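Local coordinates for protein putative acetamidase/formamidase (Yersinia enterocolitica subsp. palearctica serotype O:3, PDB 5UBU) that probably hydrolyses the carbon-nitrogen bond of small linear amides and holds two sodium ions in this crystal, at residues L164-P177 against A211-Q225. Residues are numbered along the deposited sequence; the frame is centred on the assembly and turned at random.
Sequences LPYKPHIGTLSVSP and APGGRLFIGDAHACQ. With NA (sodium ion), chain G; NA (sodium ion), chain H.
His169 holds CG between its backbone N and carbonyl carbon (chi1 63°), which turns its ring onto His222, whose own CG is anti to its carbonyl carbon; the two residues are an antiparallel hydrogen-bonded pair with both rings on the same face of the sheet. The His169 ring lies against its partner, taking His222 CB over one face, 3.7 Å from the ring centroid, a CH-pi contact. The two ring planes are 74° apart, and His169 NE2 sits 2.9 Å from His222 ND1. His169 NE2 donates a nearly straight hydrogen bond to Gln225 OE1 (3.1 Å), which lies close to the His169 ring plane; seen from the amide, the donor stands above the carbonyl plane. The other end of that amide, Gln225 NE2, is bonded to Asp195 O. The backbones of His169 and His222 exchange two hydrogen bonds.

On the far edge of its ring, His222 NE2 binds one sodium at 2.3 Å. Asp220 grips the same ion with both carboxylate oxygens, OD1 more closely than OD2, and also reaches the second sodium through OD2 (2.2 Å). Glu236 completes the protein ligands of the first ion, Asn193 and Asp195 those of the second. At the corner, Gly171 N bonds to Asp220 O (2.8 Å), which ties the backbone of this metal-binding residue to the facing chain.

Farther along, 172-175 and 214-222 run antiparallel at 172°, with Ser174 and Phe217 as a hydrogen-bonded pair. On the face opposite the histidines, Leu173 CD1 touches Leu216 CD1 (3.9 Å), and Ile170 CG2 meets Ile218 CG1, with strand 239-248 packed beyond. The whole is an antiparallel strand pair whose one end carries a carboxylate-bridged two-metal site, consistent with the active centre of an acetamidase/formamidase.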
loop_
_atom_site.group_PDB
_atom_site.type_symbol
_atom_site.label_atom_id
_atom_site.label_comp_id
_atom_site.label_asym_id
_atom_site.label_seq_id
_atom_site.Cartn_x
_atom_site.Cartn_y
_atom_site.Cartn_z
ATOM N N LEU B 164 14.116 0.501 -31.072
ATOM C CA LEU B 164 14.718 0.736 -29.759
ATOM C C LEU B 164 16.150 0.221 -29.676
ATOM O O LEU B 164 16.492 -0.767 -30.344
ATOM C CB LEU B 164 13.892 0.036 -28.687
ATOM C CG LEU B 164 12.394 0.300 -28.715
ATOM C CD1 LEU B 164 11.724 -0.514 -27.614
ATOM C CD2 LEU B 164 12.123 1.800 -28.593
ATOM N N PRO B 165 17.002 0.887 -28.868
ATOM C CA PRO B 165 18.361 0.372 -28.729
ATOM C C PRO B 165 18.368 -0.941 -27.950
ATOM O O PRO B 165 17.497 -1.181 -27.115
ATOM C CB PRO B 165 19.085 1.464 -27.927
ATOM C CG PRO B 165 18.254 2.684 -28.080
ATOM C CD PRO B 165 16.843 2.199 -28.219
ATOM N N TYR B 166 19.354 -1.776 -28.233
ATOM C CA TYR B 166 19.516 -3.056 -27.560
ATOM C C TYR B 166 20.257 -2.824 -26.243
ATOM O O TYR B 166 21.462 -2.593 -26.232
ATOM C CB TYR B 166 20.272 -4.028 -28.483
ATOM C CG TYR B 166 20.592 -5.379 -27.890
ATOM C CD1 TYR B 166 19.595 -6.340 -27.710
ATOM C CD2 TYR B 166 21.907 -5.725 -27.562
ATOM C CE1 TYR B 166 19.892 -7.589 -27.173
ATOM C CE2 TYR B 166 22.209 -6.967 -27.031
ATOM C CZ TYR B 166 21.199 -7.891 -26.837
ATOM O OH TYR B 166 21.496 -9.119 -26.304
ATOM N N LYS B 167 19.504 -2.828 -25.141
ATOM C CA LYS B 167 20.046 -2.650 -23.790
ATOM C C LYS B 167 19.652 -3.889 -22.995
ATOM O O LYS B 167 18.714 -3.852 -22.204
ATOM C CB LYS B 167 19.457 -1.398 -23.137
ATOM C CG LYS B 167 19.809 -0.083 -23.824
ATOM C CD LYS B 167 21.269 0.332 -23.640
ATOM C CE LYS B 167 21.538 0.768 -22.205
ATOM N NZ LYS B 167 20.666 1.925 -21.803
ATOM N N PRO B 168 20.364 -4.997 -23.205
ATOM C CA PRO B 168 19.993 -6.216 -22.511
ATOM C C PRO B 168 20.336 -6.236 -21.022
ATOM O O PRO B 168 21.222 -5.505 -20.573
ATOM C CB PRO B 168 20.807 -7.280 -23.243
ATOM C CG PRO B 168 22.055 -6.557 -23.612
ATOM C CD PRO B 168 21.600 -5.175 -23.987
ATOM N N HIS B 169 19.600 -7.057 -20.279
ATOM C CA HIS B 169 19.818 -7.235 -18.845
ATOM C C HIS B 169 19.099 -8.489 -18.390
ATOM O O HIS B 169 18.182 -8.975 -19.057
ATOM C CB HIS B 169 19.319 -6.042 -18.038
ATOM C CG HIS B 169 17.847 -5.818 -18.140
ATOM N ND1 HIS B 169 17.282 -5.091 -19.166
ATOM C CD2 HIS B 169 16.822 -6.212 -17.346
ATOM C CE1 HIS B 169 15.973 -5.056 -19.010
ATOM N NE2 HIS B 169 15.665 -5.725 -17.910
ATOM N N ILE B 170 19.526 -9.002 -17.244
ATOM C CA ILE B 170 18.951 -10.198 -16.653
ATOM C C ILE B 170 17.811 -9.830 -15.712
ATOM O O ILE B 170 17.962 -9.003 -14.822
ATOM C CB ILE B 170 20.037 -11.002 -15.905
ATOM C CG1 ILE B 170 21.063 -11.570 -16.900
ATOM C CG2 ILE B 170 19.428 -12.134 -15.087
ATOM C CD1 ILE B 170 20.505 -12.594 -17.872
ATOM N N GLY B 171 16.667 -10.461 -15.926
ATOM C CA GLY B 171 15.486 -10.228 -15.112
ATOM C C GLY B 171 15.524 -11.020 -13.821
ATOM O O GLY B 171 15.139 -10.505 -12.779
ATOM N N THR B 172 15.974 -12.271 -13.897
ATOM C CA THR B 172 16.061 -13.146 -12.723
ATOM C C THR B 172 17.487 -13.604 -12.432
ATOM O O THR B 172 18.038 -14.418 -13.157
ATOM C CB THR B 172 15.190 -14.420 -12.866
ATOM O OG1 THR B 172 15.635 -15.190 -13.990
ATOM C CG2 THR B 172 13.715 -14.070 -13.037
ATOM N N LEU B 173 18.069 -13.064 -11.371
ATOM C CA LEU B 173 19.413 -13.422 -10.933
ATOM C C LEU B 173 19.272 -13.676 -9.436
ATOM O O LEU B 173 18.849 -12.797 -8.694
ATOM C CB LEU B 173 20.411 -12.298 -11.214
ATOM C CG LEU B 173 21.874 -12.613 -10.879
ATOM C CD1 LEU B 173 22.371 -13.807 -11.697
ATOM C CD2 LEU B 173 22.772 -11.403 -11.101
ATOM N N SER B 174 19.619 -14.874 -8.980
ATOM C CA SER B 174 19.443 -15.183 -7.564
ATOM C C SER B 174 20.292 -16.306 -7.010
ATOM O O SER B 174 20.973 -17.017 -7.739
ATOM C CB SER B 174 17.971 -15.556 -7.342
ATOM O OG SER B 174 17.601 -16.647 -8.155
ATOM N N VAL B 175 20.243 -16.423 -5.687
ATOM C CA VAL B 175 20.915 -17.491 -4.957
ATOM C C VAL B 175 19.840 -18.154 -4.096
ATOM O O VAL B 175 18.804 -17.552 -3.820
ATOM C CB VAL B 175 22.111 -17.002 -4.125
ATOM C CG1 VAL B 175 23.247 -16.592 -5.039
ATOM C CG2 VAL B 175 21.722 -15.863 -3.198
ATOM N N SER B 176 20.074 -19.393 -3.690
ATOM C CA SER B 176 19.093 -20.120 -2.889
ATOM C C SER B 176 18.892 -19.602 -1.474
ATOM O O SER B 176 19.833 -19.132 -0.853
ATOM C CB SER B 176 19.497 -21.587 -2.769
ATOM O OG SER B 176 18.618 -22.287 -1.900
ATOM N N PRO B 177 17.634 -19.637 -0.987
ATOM C CA PRO B 177 17.380 -19.326 0.405
ATOM C C PRO B 177 17.942 -20.479 1.240
ATOM O O PRO B 177 18.324 -21.506 0.683
ATOM C CB PRO B 177 15.854 -19.313 0.493
ATOM C CG PRO B 177 15.410 -18.900 -0.850
ATOM C CD PRO B 177 16.414 -19.469 -1.807
ATOM N N ALA B 211 22.795 -20.650 1.626
ATOM C CA ALA B 211 22.839 -22.101 1.444
ATOM C C ALA B 211 24.259 -22.501 1.041
ATOM O O ALA B 211 24.919 -21.770 0.299
ATOM C CB ALA B 211 21.857 -22.536 0.379
ATOM N N PRO B 212 24.738 -23.663 1.530
ATOM C CA PRO B 212 26.098 -24.067 1.168
ATOM C C PRO B 212 26.267 -24.161 -0.346
ATOM O O PRO B 212 25.413 -24.722 -1.026
ATOM C CB PRO B 212 26.252 -25.444 1.827
ATOM C CG PRO B 212 25.236 -25.476 2.909
ATOM C CD PRO B 212 24.092 -24.639 2.433
ATOM N N GLY B 213 27.355 -23.588 -0.855
ATOM C CA GLY B 213 27.660 -23.587 -2.283
ATOM C C GLY B 213 27.056 -22.417 -3.033
ATOM O O GLY B 213 27.310 -22.249 -4.231
ATOM N N GLY B 214 26.255 -21.606 -2.346
ATOM C CA GLY B 214 25.625 -20.451 -2.974
ATOM C C GLY B 214 24.345 -20.790 -3.716
ATOM O O GLY B 214 23.269 -20.268 -3.377
ATOM N N ARG B 215 24.461 -21.663 -4.718
ATOM C CA ARG B 215 23.316 -22.070 -5.548
ATOM C C ARG B 215 22.807 -20.898 -6.379
ATOM O O ARG B 215 21.731 -20.369 -6.137
ATOM C CB ARG B 215 22.196 -22.711 -4.713
ATOM C CG ARG B 215 22.543 -24.107 -4.252
ATOM C CD ARG B 215 21.502 -24.669 -3.304
ATOM N NE ARG B 215 21.635 -26.127 -3.284
ATOM C CZ ARG B 215 20.937 -26.974 -4.053
ATOM N NH1 ARG B 215 19.988 -26.550 -4.891
ATOM N NH2 ARG B 215 21.167 -28.275 -3.962
ATOM N N LEU B 216 23.614 -20.506 -7.357
ATOM C CA LEU B 216 23.295 -19.390 -8.242
ATOM C C LEU B 216 22.348 -19.808 -9.363
ATOM O O LEU B 216 22.572 -20.817 -10.028
ATOM C CB LEU B 216 24.577 -18.822 -8.864
ATOM C CG LEU B 216 24.448 -17.662 -9.868
ATOM C CD1 LEU B 216 23.811 -16.438 -9.229
ATOM C CD2 LEU B 216 25.830 -17.333 -10.426
ATOM N N PHE B 217 21.298 -19.014 -9.553
ATOM C CA PHE B 217 20.312 -19.235 -10.605
ATOM C C PHE B 217 20.269 -18.000 -11.493
ATOM O O PHE B 217 20.398 -16.869 -11.008
ATOM C CB PHE B 217 18.919 -19.460 -10.020
ATOM C CG PHE B 217 18.774 -20.722 -9.231
ATOM C CD1 PHE B 217 19.094 -20.757 -7.887
ATOM C CD2 PHE B 217 18.269 -21.872 -9.835
ATOM C CE1 PHE B 217 18.931 -21.923 -7.151
ATOM C CE2 PHE B 217 18.105 -23.041 -9.115
ATOM C CZ PHE B 217 18.423 -23.070 -7.763
ATOM N N ILE B 218 20.075 -18.209 -12.788
ATOM C CA ILE B 218 20.017 -17.093 -13.742
ATOM C C ILE B 218 18.983 -17.388 -14.826
ATOM O O ILE B 218 18.659 -18.546 -15.093
ATOM C CB ILE B 218 21.424 -16.801 -14.336
ATOM C CG1 ILE B 218 21.427 -15.519 -15.163
ATOM C CG2 ILE B 218 21.933 -17.990 -15.161
ATOM C CD1 ILE B 218 22.803 -15.119 -15.652
ATOM N N GLY B 219 18.431 -16.338 -15.422
ATOM C CA GLY B 219 17.440 -16.501 -16.494
ATOM C C GLY B 219 16.681 -15.243 -16.817
ATOM O O GLY B 219 17.023 -14.172 -16.335
ATOM N N ASP B 220 15.658 -15.386 -17.657
ATOM C CA ASP B 220 14.784 -14.273 -18.047
ATOM C C ASP B 220 15.561 -13.062 -18.588
ATOM O O ASP B 220 15.568 -11.986 -17.996
ATOM C CB ASP B 220 13.889 -13.895 -16.850
ATOM C CG ASP B 220 12.851 -12.818 -17.178
ATOM O OD1 ASP B 220 12.370 -12.699 -18.332
ATOM O OD2 ASP B 220 12.493 -12.107 -16.230
ATOM N N ALA B 221 16.223 -13.256 -19.718
ATOM C CA ALA B 221 16.966 -12.179 -20.346
ATOM C C ALA B 221 15.985 -11.222 -21.033
ATOM O O ALA B 221 14.973 -11.661 -21.594
ATOM C CB ALA B 221 17.947 -12.744 -21.359
ATOM N N HIS B 222 16.268 -9.920 -20.947
ATOM C CA HIS B 222 15.441 -8.896 -21.595
ATOM C C HIS B 222 16.286 -8.111 -22.577
ATOM O O HIS B 222 17.402 -7.734 -22.256
ATOM C CB HIS B 222 14.856 -7.877 -20.613
ATOM C CG HIS B 222 13.906 -8.445 -19.618
ATOM N ND1 HIS B 222 13.794 -7.947 -18.343
ATOM C CD2 HIS B 222 13.055 -9.494 -19.691
ATOM C CE1 HIS B 222 12.874 -8.632 -17.687
ATOM N NE2 HIS B 222 12.418 -9.585 -18.478
ATOM N N ALA B 223 15.753 -7.859 -23.769
ATOM C CA ALA B 223 16.471 -7.078 -24.785
ATOM C C ALA B 223 16.412 -5.593 -24.442
ATOM O O ALA B 223 17.226 -4.810 -24.912
ATOM C CB ALA B 223 15.886 -7.326 -26.166
ATOM N N CYS B 224 15.421 -5.230 -23.632
ATOM C CA CYS B 224 15.206 -3.859 -23.171
ATOM C C CYS B 224 14.087 -3.903 -22.147
ATOM O O CYS B 224 13.394 -4.910 -22.062
ATOM C CB CYS B 224 14.815 -2.953 -24.344
ATOM S SG CYS B 224 13.436 -3.592 -25.333
ATOM N N GLN B 225 13.918 -2.839 -21.361
ATOM C CA GLN B 225 12.834 -2.770 -20.370
ATOM C C GLN B 225 12.639 -1.372 -19.817
ATOM O O GLN B 225 13.609 -0.674 -19.509
ATOM C CB GLN B 225 13.071 -3.714 -19.182
ATOM C CG GLN B 225 11.955 -3.701 -18.132
ATOM C CD GLN B 225 12.312 -4.439 -16.872
ATOM O OE1 GLN B 225 12.738 -5.590 -16.906
ATOM N NE2 GLN B 225 12.112 -3.785 -15.745
HETATM NA NA NA G . 10.713 -11.167 -18.305
HETATM NA NA NA H . 10.943 -10.951 -15.135
HETATM O O HOH W 1 22.628 -19.240 -0.952
HETATM O O HOH W 2 8.111 -10.280 -15.071
#